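Local structure of putative mannose-6-phosphate isomerase YvyI (Bacillus subtilis, 1QWR) at residues A[118-123]-A[251-256]. The protein probably catalyses the interconversion of D-mannose 6-phosphate and D-fructose 6-phosphate, with one zinc ion bound per subunit. Sequence-based numbering, arbitrary orientation.
With ZN (zinc ion), chain E.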
loop_
_atom_site.group_PDB
_atom_site.type_symbol
_atom_site.label_atom_id
_atom_site.label_comp_id
_atom_site.label_asym_id
_atom_site.label_seq_id
_atom_site.Cartn_x
_atom_site.Cartn_y
_atom_site.Cartn_z
ATOM N N THR A 118 -6.242 -7.695 -2.291
ATOM C CA THR A 118 -6.699 -6.685 -3.238
ATOM C C THR A 118 -5.861 -5.479 -2.772
ATOM O O THR A 118 -5.593 -5.340 -1.575
ATOM C CB THR A 118 -8.192 -6.426 -3.053
ATOM O OG1 THR A 118 -8.907 -7.481 -3.707
ATOM C CG2 THR A 118 -8.613 -5.068 -3.657
ATOM N N GLU A 119 -5.422 -4.630 -3.701
ATOM C CA GLU A 119 -4.576 -3.500 -3.336
ATOM C C GLU A 119 -4.711 -2.369 -4.346
ATOM O O GLU A 119 -5.452 -2.470 -5.317
ATOM C CB GLU A 119 -3.116 -3.956 -3.290
ATOM C CG GLU A 119 -2.673 -4.509 -4.650
ATOM C CD GLU A 119 -1.254 -5.020 -4.665
ATOM O OE1 GLU A 119 -0.728 -5.348 -3.592
ATOM O OE2 GLU A 119 -0.667 -5.095 -5.768
ATOM N N CYS A 120 -4.010 -1.274 -4.091
ATOM C CA CYS A 120 -4.043 -0.152 -5.013
ATOM C C CYS A 120 -2.733 0.627 -4.909
ATOM O O CYS A 120 -1.994 0.544 -3.900
ATOM C CB CYS A 120 -5.267 0.732 -4.735
ATOM S SG CYS A 120 -5.172 1.592 -3.138
ATOM N N TRP A 121 -2.429 1.355 -5.970
ATOM C CA TRP A 121 -1.191 2.106 -6.047
ATOM C C TRP A 121 -1.393 3.574 -6.338
ATOM O O TRP A 121 -2.152 3.936 -7.247
ATOM C CB TRP A 121 -0.295 1.576 -7.172
ATOM C CG TRP A 121 0.073 0.161 -7.077
ATOM C CD1 TRP A 121 0.413 -0.528 -5.953
ATOM C CD2 TRP A 121 0.189 -0.759 -8.172
ATOM N NE1 TRP A 121 0.738 -1.824 -6.277
ATOM C CE2 TRP A 121 0.607 -1.991 -7.634
ATOM C CE3 TRP A 121 -0.020 -0.654 -9.556
ATOM C CZ2 TRP A 121 0.820 -3.120 -8.428
ATOM C CZ3 TRP A 121 0.194 -1.780 -10.354
ATOM C CH2 TRP A 121 0.609 -2.997 -9.788
ATOM N N TYR A 122 -0.737 4.414 -5.550
ATOM C CA TYR A 122 -0.747 5.837 -5.826
ATOM C C TYR A 122 0.693 6.087 -6.233
ATOM O O TYR A 122 1.622 5.808 -5.468
ATOM C CB TYR A 122 -1.055 6.698 -4.595
ATOM C CG TYR A 122 -0.812 8.153 -4.885
ATOM C CD1 TYR A 122 -1.685 8.864 -5.715
ATOM C CD2 TYR A 122 0.335 8.815 -4.401
ATOM C CE1 TYR A 122 -1.422 10.192 -6.065
ATOM C CE2 TYR A 122 0.604 10.152 -4.748
ATOM C CZ TYR A 122 -0.280 10.829 -5.587
ATOM O OH TYR A 122 0.001 12.123 -6.007
ATOM N N ILE A 123 0.890 6.603 -7.442
ATOM C CA ILE A 123 2.237 6.860 -7.917
ATOM C C ILE A 123 2.726 8.217 -7.400
ATOM O O ILE A 123 2.301 9.276 -7.883
ATOM C CB ILE A 123 2.287 6.858 -9.456
ATOM C CG1 ILE A 123 1.660 5.562 -10.000
ATOM C CG2 ILE A 123 3.740 7.055 -9.931
ATOM C CD1 ILE A 123 2.364 4.247 -9.529
ATOM N N PHE A 251 -11.371 -1.065 1.026
ATOM C CA PHE A 251 -10.828 0.206 1.505
ATOM C C PHE A 251 -11.242 1.362 0.616
ATOM O O PHE A 251 -11.718 1.161 -0.501
ATOM C CB PHE A 251 -9.280 0.154 1.547
ATOM C CG PHE A 251 -8.641 -0.405 0.282
ATOM C CD1 PHE A 251 -8.607 0.343 -0.903
ATOM C CD2 PHE A 251 -8.082 -1.700 0.287
ATOM C CE1 PHE A 251 -8.024 -0.187 -2.084
ATOM C CE2 PHE A 251 -7.494 -2.246 -0.879
ATOM C CZ PHE A 251 -7.461 -1.499 -2.067
ATOM N N SER A 252 -11.065 2.570 1.142
ATOM C CA SER A 252 -11.343 3.826 0.430
ATOM C C SER A 252 -10.014 4.569 0.594
ATOM O O SER A 252 -9.434 4.584 1.700
ATOM C CB SER A 252 -12.469 4.621 1.109
ATOM O OG SER A 252 -13.735 3.941 0.986
ATOM N N VAL A 253 -9.535 5.180 -0.481
ATOM C CA VAL A 253 -8.257 5.880 -0.442
ATOM C C VAL A 253 -8.417 7.285 -0.984
ATOM O O VAL A 253 -9.132 7.480 -1.970
ATOM C CB VAL A 253 -7.206 5.118 -1.269
ATOM C CG1 VAL A 253 -5.809 5.799 -1.122
ATOM C CG2 VAL A 253 -7.148 3.655 -0.771
ATOM N N TYR A 254 -7.723 8.236 -0.356
ATOM C CA TYR A 254 -7.829 9.654 -0.708
ATOM C C TYR A 254 -6.493 10.373 -0.650
ATOM O O TYR A 254 -5.549 9.910 -0.024
ATOM C CB TYR A 254 -8.702 10.381 0.303
ATOM C CG TYR A 254 -9.986 9.711 0.651
ATOM C CD1 TYR A 254 -11.201 10.222 0.193
ATOM C CD2 TYR A 254 -10.004 8.571 1.459
ATOM C CE1 TYR A 254 -12.389 9.629 0.530
ATOM C CE2 TYR A 254 -11.202 7.959 1.802
ATOM C CZ TYR A 254 -12.400 8.503 1.332
ATOM O OH TYR A 254 -13.612 7.946 1.698
ATOM N N LYS A 255 -6.438 11.540 -1.289
ATOM C CA LYS A 255 -5.244 12.363 -1.220
ATOM C C LYS A 255 -5.683 13.698 -0.620
ATOM O O LYS A 255 -6.709 14.263 -1.028
ATOM C CB LYS A 255 -4.621 12.610 -2.602
ATOM C CG LYS A 255 -3.413 13.568 -2.524
ATOM C CD LYS A 255 -2.500 13.511 -3.762
ATOM C CE LYS A 255 -3.089 14.250 -4.937
ATOM N NZ LYS A 255 -2.039 14.394 -6.026
ATOM N N TRP A 256 -4.963 14.158 0.400
ATOM C CA TRP A 256 -5.243 15.452 1.004
ATOM C C TRP A 256 -4.096 16.362 0.592
ATOM O O TRP A 256 -2.937 16.099 0.908
ATOM C CB TRP A 256 -5.235 15.421 2.535
ATOM C CG TRP A 256 -6.329 14.636 3.177
ATOM C CD1 TRP A 256 -7.459 14.153 2.593
ATOM C CD2 TRP A 256 -6.432 14.335 4.568
ATOM N NE1 TRP A 256 -8.274 13.576 3.540
ATOM C CE2 TRP A 256 -7.666 13.677 4.766
ATOM C CE3 TRP A 256 -5.601 14.560 5.669
ATOM C CZ2 TRP A 256 -8.094 13.237 6.028
ATOM C CZ3 TRP A 256 -6.028 14.124 6.934
ATOM C CH2 TRP A 256 -7.262 13.471 7.098
HETATM ZN ZN ZN E . 1.382 -6.536 -5.829
HETATM O O HOH W 1 1.631 -6.274 -3.257
#
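Side chains of Cys120 and Tyr122 meet those of Phe251, Val253 and Lys255 in this buried face-to-face contact between a strand of the zinc-bearing catalytic cupin domain and one of the C-terminal cupin domain. Segments 118-122 and 251-255 run in nearly the same direction, 1° apart, with Cys120 and Val253 CA atoms 8.7 Å from each other, too far for backbone pairing, so alternate residues fill the interval. Phe251 is long and flat enough to span it: its ring reaches the opposing backbone, CZ lying 3.7 Å from Glu119 C, while Thr118 O meets the ring edge near its plane, where the weakly positive C-H groups lie. Cys120 is small enough to fit beside it. Its SG lies between the backbone N and the carbonyl carbon (chi1 68°), which sets the sulfur between Phe251 and Val253, 3.5 Å from Phe251 CE1 in an oblique sulfur-aromatic contact and 3.7 Å from Val253 CG2. At the far end Tyr122 and Lys255 cross at about a right angle, both with CG anti to the backbone N (chi1 170° for the tyrosine), and Lys255 NZ donates a 3.1 Å hydrogen bond to Tyr122 OH. Lys255 CD lies 3.9 Å from Tyr122 CZ, so greasy stem and charged tip are both used. A leucine in place of Tyr122 would probably leave the Lys255 ammonium without this acceptor and its methylenes less well covered. Glu119 turns the other way, its OE2 binding zinc together with His101 and His176. Strands 167-170 and 182-189 flank strand 119-126, whereas 240-247 and 312-318 flank strand 252-259, Phe245 and Ile315 also packing against Tyr122.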